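Local structure of alpha-amylase (6M4K) at residues 69-77 and 181-192; 49-57 and 108-119. The protein probably hydrolyses internal alpha-1,4-glucosidic linkages in starch-like polysaccharides, as a calcium-binding alpha-amylase of glycoside hydrolase family 13. All coordinates share one frame; numbering follows the deposited sequence.

Contact 1 (69-77 and 181-192); sequences PVSYTMNSR and VEAEFANRLIGW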
ATOM      1  N   PRO A  69     -15.268  -9.001   9.227  1.00 13.65           N
ATOM      2  CA  PRO A  69     -16.529  -8.260   9.146  1.00 14.28           C
ATOM      3  C   PRO A  69     -17.635  -8.904   9.970  1.00 13.07           C
ATOM      4  O   PRO A  69     -17.764 -10.131  10.041  1.00 13.90           O
ATOM      5  CB  PRO A  69     -16.870  -8.299   7.652  1.00 13.89           C
ATOM      6  CG  PRO A  69     -15.547  -8.457   6.986  1.00 14.06           C
ATOM      7  CD  PRO A  69     -14.745  -9.351   7.893  1.00 14.50           C
ATOM      8  N   VAL A  70     -18.451  -8.033  10.554  1.00 14.13           N
ATOM      9  CA  VAL A  70     -19.667  -8.422  11.252  1.00 13.08           C
ATOM     10  C   VAL A  70     -20.918  -7.943  10.517  1.00 16.26           C
ATOM     11  O   VAL A  70     -21.931  -8.649  10.479  1.00 15.47           O
ATOM     12  CB  VAL A  70     -19.622  -7.928  12.716  1.00 13.19           C
ATOM     13  CG1 VAL A  70     -20.991  -8.065  13.399  1.00 15.39           C
ATOM     14  CG2 VAL A  70     -18.552  -8.696  13.487  1.00 15.90           C
ATOM     15  N   SER A  71     -20.857  -6.771   9.893  1.00 14.50           N
ATOM     16  CA  SER A  71     -21.926  -6.300   9.018  1.00 14.21           C
ATOM     17  C   SER A  71     -21.335  -5.258   8.080  1.00 15.09           C
ATOM     18  O   SER A  71     -20.128  -5.003   8.089  1.00 15.91           O
ATOM     19  CB  SER A  71     -23.108  -5.732   9.810  1.00 15.90           C
ATOM     20  OG  SER A  71     -22.864  -4.386  10.158  1.00 16.21           O
ATOM     21  N   TYR A  72     -22.196  -4.658   7.258  1.00 14.13           N
ATOM     22  CA  TYR A  72     -21.777  -3.599   6.348  1.00 14.12           C
ATOM     23  C   TYR A  72     -22.267  -2.222   6.787  1.00 17.02           C
ATOM     24  O   TYR A  72     -22.257  -1.280   5.984  1.00 17.64           O
ATOM     25  CB  TYR A  72     -22.154  -3.942   4.905  1.00 15.99           C
ATOM     26  CG  TYR A  72     -21.620  -5.296   4.483  1.00 14.98           C
ATOM     27  CD1 TYR A  72     -20.261  -5.489   4.232  1.00 15.78           C
ATOM     28  CD2 TYR A  72     -22.467  -6.390   4.350  1.00 16.34           C
ATOM     29  CE1 TYR A  72     -19.772  -6.734   3.864  1.00 15.73           C
ATOM     30  CE2 TYR A  72     -21.987  -7.633   3.981  1.00 15.44           C
ATOM     31  CZ  TYR A  72     -20.641  -7.808   3.725  1.00 13.88           C
ATOM     32  OH  TYR A  72     -20.177  -9.052   3.358  1.00 14.80           O
ATOM     33  N   THR A  73     -22.683  -2.073   8.049  1.00 15.67           N
ATOM     34  CA  THR A  73     -22.818  -0.725   8.580  1.00 15.23           C
ATOM     35  C   THR A  73     -21.432  -0.099   8.710  1.00 15.46           C
ATOM     36  O   THR A  73     -20.413  -0.760   8.511  1.00 15.99           O
ATOM     37  CB  THR A  73     -23.556  -0.721   9.918  1.00 15.85           C
ATOM     38  OG1 THR A  73     -22.705  -1.242  10.951  1.00 18.02           O
ATOM     39  CG2 THR A  73     -24.829  -1.555   9.820  1.00 19.04           C
ATOM     40  N   MET A  74     -21.389   1.191   9.024  1.00 16.05           N
ATOM     41  CA  MET A  74     -20.177   1.983   8.843  1.00 15.66           C
ATOM     42  C   MET A  74     -19.684   2.635  10.128  1.00 16.50           C
ATOM     43  O   MET A  74     -19.163   3.751  10.115  1.00 15.85           O
ATOM     44  CB  MET A  74     -20.368   2.994   7.719  1.00 16.87           C
ATOM     45  CG  MET A  74     -20.378   2.322   6.346  1.00 19.02           C
ATOM     46  SD  MET A  74     -18.750   1.672   5.904  1.00 16.16           S
ATOM     47  CE  MET A  74     -17.912   3.235   5.650  1.00 23.41           C
ATOM     48  N   ASN A  75     -19.797   1.927  11.245  1.00 17.46           N
ATOM     49  CA  ASN A  75     -19.209   2.350  12.512  1.00 15.36           C
ATOM     50  C   ASN A  75     -18.081   1.379  12.841  1.00 15.00           C
ATOM     51  O   ASN A  75     -18.330   0.182  13.014  1.00 16.40           O
ATOM     52  CB  ASN A  75     -20.278   2.317  13.601  1.00 19.50           C
ATOM     53  CG  ASN A  75     -19.881   3.075  14.851  1.00 21.51           C
ATOM     54  OD1 ASN A  75     -18.958   3.889  14.851  1.00 26.75           O
ATOM     55  ND2 ASN A  75     -20.604   2.819  15.936  1.00 31.26           N
ATOM     56  N   SER A  76     -16.847   1.890  12.886  1.00 14.66           N
ATOM     57  CA  SER A  76     -15.642   1.082  13.022  1.00 14.50           C
ATOM     58  C   SER A  76     -14.734   1.710  14.073  1.00 14.05           C
ATOM     59  O   SER A  76     -14.997   2.799  14.597  1.00 15.30           O
ATOM     60  CB  SER A  76     -14.878   1.023  11.692  1.00 13.89           C
ATOM     61  OG  SER A  76     -14.298   2.287  11.397  1.00 14.26           O
ATOM     62  N   ARG A  77     -13.610   1.047  14.324  1.00 14.21           N
ATOM     63  CA  ARG A  77     -12.630   1.602  15.251  1.00 13.42           C
ATOM     64  C   ARG A  77     -12.169   2.989  14.835  1.00 13.30           C
ATOM     65  O   ARG A  77     -11.862   3.827  15.685  1.00 14.69           O
ATOM     66  CB  ARG A  77     -11.432   0.668  15.353  1.00 13.66           C
ATOM     67  CG  ARG A  77     -10.427   1.114  16.403  1.00 14.83           C
ATOM     68  CD  ARG A  77      -9.259   0.169  16.542  1.00 14.32           C
ATOM     69  NE  ARG A  77      -8.471   0.551  17.711  1.00 13.94           N
ATOM     70  CZ  ARG A  77      -7.696  -0.286  18.396  1.00 14.52           C
ATOM     71  NH1 ARG A  77      -7.551  -1.549  18.026  1.00 13.75           N
ATOM     72  NH2 ARG A  77      -7.078   0.155  19.494  1.00 14.63           N
ATOM     73  N   VAL A 181     -25.563  -8.170  -1.851  1.00 16.99           N
ATOM     74  CA  VAL A 181     -25.276  -7.538  -0.566  1.00 16.25           C
ATOM     75  C   VAL A 181     -23.932  -6.822  -0.603  1.00 15.62           C
ATOM     76  O   VAL A 181     -23.800  -5.684  -0.126  1.00 16.44           O
ATOM     77  CB  VAL A 181     -25.326  -8.593   0.551  1.00 19.31           C
ATOM     78  CG1 VAL A 181     -24.624  -8.088   1.791  1.00 20.80           C
ATOM     79  CG2 VAL A 181     -26.779  -8.956   0.862  1.00 19.99           C
ATOM     80  N   GLU A 182     -22.916  -7.476  -1.158  1.00 15.96           N
ATOM     81  CA  GLU A 182     -21.590  -6.870  -1.179  1.00 16.29           C
ATOM     82  C   GLU A 182     -21.544  -5.681  -2.130  1.00 14.70           C
ATOM     83  O   GLU A 182     -20.917  -4.658  -1.823  1.00 16.23           O
ATOM     84  CB  GLU A 182     -20.537  -7.931  -1.491  1.00 15.73           C
ATOM     85  CG  GLU A 182     -20.443  -8.944  -0.345  1.00 16.05           C
ATOM     86  CD  GLU A 182     -19.290  -9.900  -0.449  1.00 17.12           C
ATOM     87  OE1 GLU A 182     -18.934 -10.279  -1.576  1.00 18.28           O
ATOM     88  OE2 GLU A 182     -18.750 -10.281   0.623  1.00 16.17           O
ATOM     89  N   ALA A 183     -22.242  -5.770  -3.268  1.00 16.16           N
ATOM     90  CA  ALA A 183     -22.315  -4.619  -4.162  1.00 15.12           C
ATOM     91  C   ALA A 183     -23.084  -3.463  -3.540  1.00 16.72           C
ATOM     92  O   ALA A 183     -22.746  -2.302  -3.784  1.00 17.01           O
ATOM     93  CB  ALA A 183     -22.940  -5.021  -5.495  1.00 16.92           C
ATOM     94  N   GLU A 184     -24.119  -3.747  -2.741  1.00 16.61           N
ATOM     95  CA  GLU A 184     -24.838  -2.665  -2.076  1.00 16.19           C
ATOM     96  C   GLU A 184     -23.913  -1.904  -1.140  1.00 16.59           C
ATOM     97  O   GLU A 184     -23.958  -0.671  -1.078  1.00 15.76           O
ATOM     98  CB  GLU A 184     -26.033  -3.213  -1.289  1.00 18.18           C
ATOM     99  CG  GLU A 184     -26.935  -2.127  -0.648  1.00 20.83           C
ATOM    100  CD  GLU A 184     -26.361  -1.495   0.622  1.00 24.83           C
ATOM    101  OE1 GLU A 184     -25.661  -2.199   1.384  1.00 24.26           O
ATOM    102  OE2 GLU A 184     -26.609  -0.290   0.866  1.00 26.36           O
ATOM    103  N   PHE A 185     -23.088  -2.635  -0.387  1.00 16.01           N
ATOM    104  CA  PHE A 185     -22.094  -2.027   0.495  1.00 14.64           C
ATOM    105  C   PHE A 185     -21.144  -1.132  -0.294  1.00 14.29           C
ATOM    106  O   PHE A 185     -20.984   0.055   0.013  1.00 15.09           O
ATOM    107  CB  PHE A 185     -21.340  -3.167   1.186  1.00 15.69           C
ATOM    108  CG  PHE A 185     -20.069  -2.754   1.891  1.00 15.47           C
ATOM    109  CD1 PHE A 185     -20.066  -1.749   2.845  1.00 15.35           C
ATOM    110  CD2 PHE A 185     -18.884  -3.408   1.617  1.00 16.12           C
ATOM    111  CE1 PHE A 185     -18.883  -1.400   3.504  1.00 15.12           C
ATOM    112  CE2 PHE A 185     -17.710  -3.069   2.265  1.00 17.05           C
ATOM    113  CZ  PHE A 185     -17.711  -2.067   3.210  1.00 17.93           C
ATOM    114  N   ALA A 186     -20.537  -1.680  -1.346  1.00 14.75           N
ATOM    115  CA  ALA A 186     -19.611  -0.890  -2.148  1.00 14.41           C
ATOM    116  C   ALA A 186     -20.305   0.313  -2.779  1.00 15.09           C
ATOM    117  O   ALA A 186     -19.751   1.418  -2.794  1.00 15.12           O
ATOM    118  CB  ALA A 186     -18.968  -1.772  -3.213  1.00 14.95           C
ATOM    119  N   ASN A 187     -21.529   0.126  -3.289  1.00 15.58           N
ATOM    120  CA  ASN A 187     -22.231   1.229  -3.940  1.00 15.96           C
ATOM    121  C   ASN A 187     -22.619   2.331  -2.967  1.00 15.90           C
ATOM    122  O   ASN A 187     -22.665   3.506  -3.348  1.00 16.05           O
ATOM    123  CB  ASN A 187     -23.471   0.710  -4.670  1.00 17.24           C
ATOM    124  CG  ASN A 187     -23.133   0.130  -6.015  1.00 17.28           C
ATOM    125  OD1 ASN A 187     -22.145   0.535  -6.623  1.00 17.51           O
ATOM    126  ND2 ASN A 187     -23.943  -0.820  -6.495  1.00 18.07           N
ATOM    127  N   ARG A 188     -22.950   1.974  -1.727  1.00 16.14           N
ATOM    128  CA  ARG A 188     -23.253   2.995  -0.734  1.00 15.15           C
ATOM    129  C   ARG A 188     -22.039   3.881  -0.510  1.00 15.51           C
ATOM    130  O   ARG A 188     -22.145   5.113  -0.484  1.00 15.99           O
ATOM    131  CB  ARG A 188     -23.708   2.316   0.566  1.00 17.53           C
ATOM    132  CG  ARG A 188     -24.088   3.259   1.701  1.00 20.51           C
ATOM    133  CD  ARG A 188     -24.959   2.566   2.777  1.00 20.74           C
ATOM    134  NE  ARG A 188     -24.841   1.114   2.740  1.00 23.64           N
ATOM    135  CZ  ARG A 188     -24.168   0.395   3.634  1.00 23.65           C
ATOM    136  NH1 ARG A 188     -23.571   0.999   4.654  1.00 24.06           N
ATOM    137  NH2 ARG A 188     -24.089  -0.923   3.508  1.00 23.92           N
ATOM    138  N   LEU A 189     -20.859   3.262  -0.427  1.00 14.82           N
ATOM    139  CA  LEU A 189     -19.642   4.031  -0.207  0.50 14.57           C
ATOM    140  C   LEU A 189     -19.281   4.862  -1.433  1.00 13.60           C
ATOM    141  O   LEU A 189     -18.894   6.033  -1.295  1.00 14.61           O
ATOM    142  CB  LEU A 189     -18.507   3.106   0.225  0.50 14.73           C
ATOM    143  CG  LEU A 189     -18.447   2.787   1.727  0.50 15.04           C
ATOM    144  CD1 LEU A 189     -19.772   2.275   2.300  0.50 14.64           C
ATOM    145  CD2 LEU A 189     -17.336   1.795   1.997  0.50 15.87           C
ATOM    146  N   ILE A 190     -19.426   4.293  -2.635  1.00 14.00           N
ATOM    147  CA  ILE A 190     -19.209   5.070  -3.853  1.00 14.60           C
ATOM    148  C   ILE A 190     -20.138   6.277  -3.874  1.00 14.03           C
ATOM    149  O   ILE A 190     -19.718   7.395  -4.198  1.00 14.59           O
ATOM    150  CB  ILE A 190     -19.399   4.177  -5.092  1.00 14.83           C
ATOM    151  CG1 ILE A 190     -18.260   3.169  -5.203  1.00 15.17           C
ATOM    152  CG2 ILE A 190     -19.459   5.026  -6.361  1.00 17.22           C
ATOM    153  CD1 ILE A 190     -18.535   2.066  -6.212  1.00 16.11           C
ATOM    154  N   GLY A 191     -21.394   6.087  -3.458  1.00 14.41           N
ATOM    155  CA  GLY A 191     -22.330   7.198  -3.468  1.00 17.77           C
ATOM    156  C   GLY A 191     -21.927   8.331  -2.547  1.00 18.15           C
ATOM    157  O   GLY A 191     -22.203   9.497  -2.832  1.00 18.22           O
ATOM    158  N   TRP A 192     -21.257   8.011  -1.441  1.00 15.40           N
ATOM    159  CA  TRP A 192     -20.757   9.041  -0.536  1.00 15.83           C
ATOM    160  C   TRP A 192     -19.508   9.742  -1.055  1.00 16.76           C
ATOM    161  O   TRP A 192     -19.139  10.794  -0.523  1.00 17.77           O
ATOM    162  CB  TRP A 192     -20.433   8.442   0.830  1.00 16.33           C
ATOM    163  CG  TRP A 192     -21.609   7.838   1.529  1.00 16.63           C
ATOM    164  CD1 TRP A 192     -22.934   8.001   1.223  1.00 17.63           C
ATOM    165  CD2 TRP A 192     -21.564   6.955   2.654  1.00 15.97           C
ATOM    166  NE1 TRP A 192     -23.709   7.276   2.098  1.00 19.21           N
ATOM    167  CE2 TRP A 192     -22.891   6.627   2.989  1.00 16.35           C
ATOM    168  CE3 TRP A 192     -20.524   6.413   3.419  1.00 16.85           C
ATOM    169  CZ2 TRP A 192     -23.211   5.780   4.051  1.00 17.70           C
ATOM    170  CZ3 TRP A 192     -20.841   5.574   4.474  1.00 20.62           C
ATOM    171  CH2 TRP A 192     -22.174   5.268   4.781  1.00 18.92           C
TER
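Val181 opens the helical side of the contact, CG1 lying 3.5 Å from CE2 of Tyr72. The phenol hydroxyl ends beside Glu182 and is hydrogen-bonded to Tyr133. At Phe185, the Tyr72 edge atom CD1 lies over one face of the ring, 3.6 Å from Phe185 CG and offset toward the rim, and the planes meet obliquely at 36°. At its edge the Phe185 ring meets SD of Met74, a Met-aromatic contact. Arg188 supplies the polar grip: NH1 (2.9 Å) and NH2 (3.1 Å) both bond end-on to the carbonyl O of Tyr72, from one face of the carbonyl plane. A bend at chi3 (20°) swings the guanidinium so that NE and NH2 also hold the Glu184 carboxylate side-on in a salt bridge. A methionine in place of Arg188 would probably leave the Tyr72 carbonyl without these two donors and Glu184 without its countercharge. Leu189 CD1 then meets SD of Met74 tip to tip at 3.8 Å, while Trp192 slides past the Met74 chain, CZ3 against CG. Helix 176-192 clamps the loop between strand 44-47 and helix 81-93; Met74 and Trp192 also touch Glu81 and Phe84 of helix 81-93, and Ala186 and Ile190 pack on strand 196-199.

Contact 2 (49-57 and 108-119); sequences PPNEHRIVT and TGGGSGTGSDGN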
ATOM      1  N   PRO A  49     -10.391  -1.004   7.047  1.00 12.67           N
ATOM      2  CA  PRO A  49     -11.789  -1.427   6.814  1.00 12.69           C
ATOM      3  C   PRO A  49     -12.756  -0.599   7.639  1.00 13.60           C
ATOM      4  O   PRO A  49     -12.618  -0.515   8.869  1.00 13.74           O
ATOM      5  CB  PRO A  49     -11.784  -2.906   7.233  1.00 13.11           C
ATOM      6  CG  PRO A  49     -10.376  -3.358   6.897  1.00 13.84           C
ATOM      7  CD  PRO A  49      -9.504  -2.168   7.250  1.00 13.03           C
ATOM      8  N   PRO A  50     -13.722   0.067   6.996  1.00 12.98           N
ATOM      9  CA  PRO A  50     -14.572   1.030   7.702  1.00 14.49           C
ATOM     10  C   PRO A  50     -15.924   0.459   8.092  1.00 12.35           C
ATOM     11  O   PRO A  50     -16.715   1.153   8.742  1.00 14.49           O
ATOM     12  CB  PRO A  50     -14.745   2.135   6.655  1.00 14.32           C
ATOM     13  CG  PRO A  50     -14.807   1.351   5.373  1.00 13.90           C
ATOM     14  CD  PRO A  50     -13.786   0.255   5.533  1.00 12.90           C
ATOM     15  N   ASN A  51     -16.227  -0.762   7.656  1.00 13.34           N
ATOM     16  CA  ASN A  51     -17.486  -1.402   8.001  1.00 14.01           C
ATOM     17  C   ASN A  51     -17.420  -1.955   9.427  1.00 14.63           C
ATOM     18  O   ASN A  51     -16.357  -2.006  10.057  1.00 14.82           O
ATOM     19  CB  ASN A  51     -17.767  -2.548   7.040  1.00 15.23           C
ATOM     20  CG  ASN A  51     -16.699  -3.595   7.105  1.00 14.05           C
ATOM     21  OD1 ASN A  51     -15.566  -3.350   6.688  1.00 14.55           O
ATOM     22  ND2 ASN A  51     -17.020  -4.752   7.659  1.00 15.81           N
ATOM     23  N   GLU A  52     -18.573  -2.402   9.923  1.00 14.00           N
ATOM     24  CA  GLU A  52     -18.623  -3.008  11.247  1.00 14.67           C
ATOM     25  C   GLU A  52     -17.797  -4.283  11.273  1.00 13.36           C
ATOM     26  O   GLU A  52     -18.039  -5.211  10.492  1.00 14.31           O
ATOM     27  CB  GLU A  52     -20.062  -3.321  11.637  1.00 14.62           C
ATOM     28  CG  GLU A  52     -20.110  -3.947  13.015  1.00 16.30           C
ATOM     29  CD  GLU A  52     -21.499  -4.222  13.526  1.00 15.49           C
ATOM     30  OE1 GLU A  52     -22.456  -4.360  12.728  1.00 17.72           O
ATOM     31  OE2 GLU A  52     -21.630  -4.316  14.767  1.00 16.26           O
ATOM     32  N   HIS A  53     -16.853  -4.342  12.208  1.00 14.13           N
ATOM     33  CA  HIS A  53     -15.944  -5.465  12.326  1.00 13.76           C
ATOM     34  C   HIS A  53     -16.011  -6.047  13.733  1.00 13.91           C
ATOM     35  O   HIS A  53     -16.553  -5.449  14.666  1.00 14.18           O
ATOM     36  CB  HIS A  53     -14.503  -5.030  12.011  1.00 14.03           C
ATOM     37  CG  HIS A  53     -14.052  -3.852  12.816  1.00 13.16           C
ATOM     38  ND1 HIS A  53     -13.641  -3.958  14.129  1.00 14.13           N
ATOM     39  CD2 HIS A  53     -14.004  -2.532  12.511  1.00 14.68           C
ATOM     40  CE1 HIS A  53     -13.326  -2.757  14.585  1.00 14.66           C
ATOM     41  NE2 HIS A  53     -13.542  -1.873  13.626  1.00 14.93           N
ATOM     42  N   ARG A  54     -15.419  -7.227  13.869  1.00 13.01           N
ATOM     43  CA  ARG A  54     -15.353  -7.902  15.155  1.00 15.03           C
ATOM     44  C   ARG A  54     -14.644  -7.018  16.173  1.00 13.27           C
ATOM     45  O   ARG A  54     -13.687  -6.307  15.852  1.00 14.97           O
ATOM     46  CB  ARG A  54     -14.579  -9.209  14.984  1.00 14.85           C
ATOM     47  CG  ARG A  54     -14.662 -10.165  16.176  1.00 16.70           C
ATOM     48  CD  ARG A  54     -13.979 -11.491  15.883  1.00 16.02           C
ATOM     49  NE  ARG A  54     -14.209 -12.431  16.986  1.00 17.54           N
ATOM     50  CZ  ARG A  54     -14.268 -13.751  16.846  1.00 18.85           C
ATOM     51  NH1 ARG A  54     -14.118 -14.314  15.658  1.00 19.53           N
ATOM     52  NH2 ARG A  54     -14.505 -14.522  17.905  1.00 20.22           N
ATOM     53  N   ILE A  55     -15.122  -7.063  17.412  1.00 15.12           N
ATOM     54  CA  ILE A  55     -14.371  -6.542  18.539  1.00 15.94           C
ATOM     55  C   ILE A  55     -13.769  -7.745  19.248  1.00 17.26           C
ATOM     56  O   ILE A  55     -14.500  -8.638  19.705  1.00 17.99           O
ATOM     57  CB  ILE A  55     -15.256  -5.712  19.482  1.00 17.44           C
ATOM     58  CG1 ILE A  55     -15.787  -4.467  18.768  1.00 19.27           C
ATOM     59  CG2 ILE A  55     -14.459  -5.306  20.723  1.00 20.13           C
ATOM     60  CD1 ILE A  55     -14.695  -3.531  18.286  1.00 21.62           C
ATOM     61  N   VAL A  56     -12.441  -7.787  19.307  1.00 13.94           N
ATOM     62  CA  VAL A  56     -11.704  -8.870  19.944  1.00 16.06           C
ATOM     63  C   VAL A  56     -11.073  -8.293  21.198  1.00 14.42           C
ATOM     64  O   VAL A  56     -10.336  -7.304  21.135  1.00 14.32           O
ATOM     65  CB  VAL A  56     -10.635  -9.445  19.007  1.00 15.00           C
ATOM     66  CG1 VAL A  56      -9.765 -10.450  19.744  1.00 15.21           C
ATOM     67  CG2 VAL A  56     -11.284 -10.080  17.774  1.00 14.91           C
ATOM     68  N   THR A  57     -11.367  -8.910  22.339  1.00 14.86           N
ATOM     69  CA  THR A  57     -10.792  -8.474  23.604  1.00 15.23           C
ATOM     70  C   THR A  57      -9.740  -9.430  24.149  1.00 16.85           C
ATOM     71  O   THR A  57      -9.004  -9.052  25.071  1.00 16.44           O
ATOM     72  CB  THR A  57     -11.890  -8.220  24.650  1.00 16.36           C
ATOM     73  OG1 THR A  57     -12.724  -9.375  24.769  1.00 17.62           O
ATOM     74  CG2 THR A  57     -12.759  -7.046  24.241  1.00 19.51           C
ATOM     75  N   THR A 108     -16.408 -13.501  10.137  1.00 14.46           N
ATOM     76  CA  THR A 108     -15.524 -13.736  11.270  1.00 14.93           C
ATOM     77  C   THR A 108     -15.014 -15.169  11.261  1.00 14.22           C
ATOM     78  O   THR A 108     -15.463 -16.014  10.477  1.00 16.73           O
ATOM     79  CB  THR A 108     -16.243 -13.494  12.605  1.00 15.18           C
ATOM     80  OG1 THR A 108     -17.277 -14.485  12.779  1.00 15.47           O
ATOM     81  CG2 THR A 108     -16.843 -12.111  12.648  1.00 15.09           C
ATOM     82  N   GLY A 109     -14.088 -15.442  12.178  1.00 16.79           N
ATOM     83  CA  GLY A 109     -13.779 -16.802  12.563  1.00 17.20           C
ATOM     84  C   GLY A 109     -14.846 -17.362  13.485  1.00 16.56           C
ATOM     85  O   GLY A 109     -15.959 -16.838  13.593  1.00 16.72           O
ATOM     86  N   GLY A 110     -14.492 -18.450  14.163  1.00 19.16           N
ATOM     87  CA  GLY A 110     -15.398 -19.058  15.117  1.00 18.61           C
ATOM     88  C   GLY A 110     -15.628 -18.187  16.338  1.00 19.19           C
ATOM     89  O   GLY A 110     -14.964 -17.175  16.581  1.00 19.92           O
ATOM     90  N   GLY A 111     -16.601 -18.605  17.143  1.00 19.49           N
ATOM     91  CA  GLY A 111     -16.961 -17.854  18.325  1.00 20.52           C
ATOM     92  C   GLY A 111     -18.093 -16.884  18.068  1.00 19.12           C
ATOM     93  O   GLY A 111     -18.596 -16.721  16.953  1.00 20.44           O
ATOM     94  N   SER A 112     -18.521 -16.225  19.136  1.00 19.23           N
ATOM     95  CA  SER A 112     -19.639 -15.305  19.042  1.00 19.49           C
ATOM     96  C   SER A 112     -19.308 -14.038  19.810  1.00 17.20           C
ATOM     97  O   SER A 112     -18.402 -14.007  20.646  1.00 19.42           O
ATOM     98  CB  SER A 112     -20.929 -15.914  19.603  1.00 19.26           C
ATOM     99  OG  SER A 112     -20.858 -15.992  21.021  1.00 25.52           O
ATOM    100  N   GLY A 113     -20.080 -13.003  19.526  0.50 16.10           N
ATOM    101  CA  GLY A 113     -19.898 -11.723  20.185  0.50 17.46           C
ATOM    102  C   GLY A 113     -20.665 -10.655  19.447  0.50 17.24           C
ATOM    103  O   GLY A 113     -21.679 -10.930  18.797  0.50 17.72           O
ATOM    104  N   THR A 114     -20.175  -9.434  19.555  0.50 18.91           N
ATOM    105  CA  THR A 114     -20.729  -8.340  18.784  0.50 19.90           C
ATOM    106  C   THR A 114     -19.613  -7.618  18.045  0.50 20.21           C
ATOM    107  O   THR A 114     -18.426  -7.775  18.347  0.50 20.48           O
ATOM    108  CB  THR A 114     -21.513  -7.364  19.663  0.50 18.05           C
ATOM    109  OG1 THR A 114     -20.682  -6.903  20.740  0.50 15.66           O
ATOM    110  CG2 THR A 114     -22.757  -8.045  20.244  0.50 16.74           C
ATOM    111  N   GLY A 115     -20.020  -6.829  17.054  0.50 17.47           N
ATOM    112  CA  GLY A 115     -19.107  -6.007  16.296  0.50 16.56           C
ATOM    113  C   GLY A 115     -19.028  -4.586  16.824  0.50 15.46           C
ATOM    114  O   GLY A 115     -19.580  -4.234  17.870  0.50 17.23           O
ATOM    115  N   SER A 116     -18.332  -3.751  16.053  1.00 15.63           N
ATOM    116  CA  SER A 116     -18.059  -2.370  16.429  1.00 14.53           C
ATOM    117  C   SER A 116     -19.277  -1.464  16.331  1.00 14.99           C
ATOM    118  O   SER A 116     -19.174  -0.287  16.700  1.00 17.85           O
ATOM    119  CB  SER A 116     -16.931  -1.818  15.549  1.00 14.13           C
ATOM    120  OG  SER A 116     -17.242  -1.964  14.162  1.00 14.84           O
ATOM    121  N   ASP A 117     -20.403  -1.964  15.821  1.00 15.65           N
ATOM    122  CA  ASP A 117     -21.648  -1.208  15.761  1.00 17.27           C
ATOM    123  C   ASP A 117     -22.742  -1.884  16.576  1.00 18.61           C
ATOM    124  O   ASP A 117     -23.915  -1.521  16.440  1.00 21.38           O
ATOM    125  CB  ASP A 117     -22.098  -0.998  14.305  1.00 17.90           C
ATOM    126  CG  ASP A 117     -22.952   0.245  14.117  1.00 21.27           C
ATOM    127  OD1 ASP A 117     -22.970   1.117  15.005  1.00 22.37           O
ATOM    128  OD2 ASP A 117     -23.606   0.361  13.059  1.00 23.35           O
ATOM    129  N   GLY A 118     -22.389  -2.874  17.398  1.00 17.41           N
ATOM    130  CA  GLY A 118     -23.346  -3.511  18.282  1.00 19.89           C
ATOM    131  C   GLY A 118     -24.072  -4.720  17.730  1.00 24.10           C
ATOM    132  O   GLY A 118     -24.833  -5.349  18.476  1.00 22.16           O
ATOM    133  N   ASN A 119     -23.865  -5.084  16.466  1.00 17.61           N
ATOM    134  CA  ASN A 119     -24.569  -6.230  15.903  1.00 18.15           C
ATOM    135  C   ASN A 119     -23.894  -7.535  16.300  1.00 18.37           C
ATOM    136  O   ASN A 119     -22.672  -7.608  16.460  1.00 16.98           O
ATOM    137  CB  ASN A 119     -24.654  -6.103  14.383  1.00 17.33           C
ATOM    138  CG  ASN A 119     -25.624  -5.023  13.960  1.00 21.61           C
ATOM    139  OD1 ASN A 119     -26.801  -5.045  14.340  1.00 25.38           O
ATOM    140  ND2 ASN A 119     -25.137  -4.051  13.201  1.00 20.24           N
TER
HETATM  141  O   HOH W   1     -15.648 -13.931  20.490  1.00 23.82           O
HETATM  142  O   HOH W   2     -17.171  -9.397  20.628  1.00 22.26           O
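Glu52 reaches across to the turn at 115-118 with its chain fully extended (chi1 -180°, chi2 177°), and its carboxylate is gripped at both oxygens. OE1 takes ND2 of Asn119 at 2.7 Å, a nearly straight bond, although the carboxylate and amide planes are turned 59° apart; Ser71 also bonds it. OE2 receives the backbone N of Asn119 on its syn lone pair and, from above the carboxylate plane, the N of Asp117, both at 2.9 Å. Three N-H donors probably help to offset the charge of Glu52, which has the Asp117 carboxylate nearby. Ser116 lies over one face of the His53 ring, its CB 4.0 Å from the centroid in a CH-pi contact, while its OG accepts from His53 N at 3.1 Å and also bonds to Asn75. The ring is held by ND1, bonded in the ring plane to Arg54 O, and by NE2, bonded to Arg77 N. Arg54 is extended too; its NH1 and NH2 grip Gly110 O end-on, with Gln68 at NH1 and a water linking NH2 to Ser112 O. Ser116 N bonds to His53 O at 2.8 Å beside a single beta bridge, Arg54 with Gly115. Glu52 ties down a type I beta turn, Gly115 to Gly118, joining the strands of the antiparallel hairpin 112-114/120-122 in the long insertion between the third barrel strand and helix 176-192, domain B of family 13 alpha-amylases.

Both contacts hold the long excursion between strand 44-47 and helix 81-93. Contact 1 fixes its later part to helix 176-192 through mostly buried aromatic and sulfur packing, with one arginine as the polar clasp. Contact 2 fixes its earlier part to a glycine-rich hairpin loop that is more exposed, and there hydrogen bonds to a carboxylate and backbone atoms predominate, with two waters bridging. The two meet directly: Ser71 OG lies 2.6 Å from Glu52 OE1 and Ser116 OG 2.7 Å from Asn75 O, both probable hydrogen bonds. The side chain of Glu182 in contact 1 lies about 9 Å from the calcium ion; contact 2 is farther, Gly109 being about 13 Å from it.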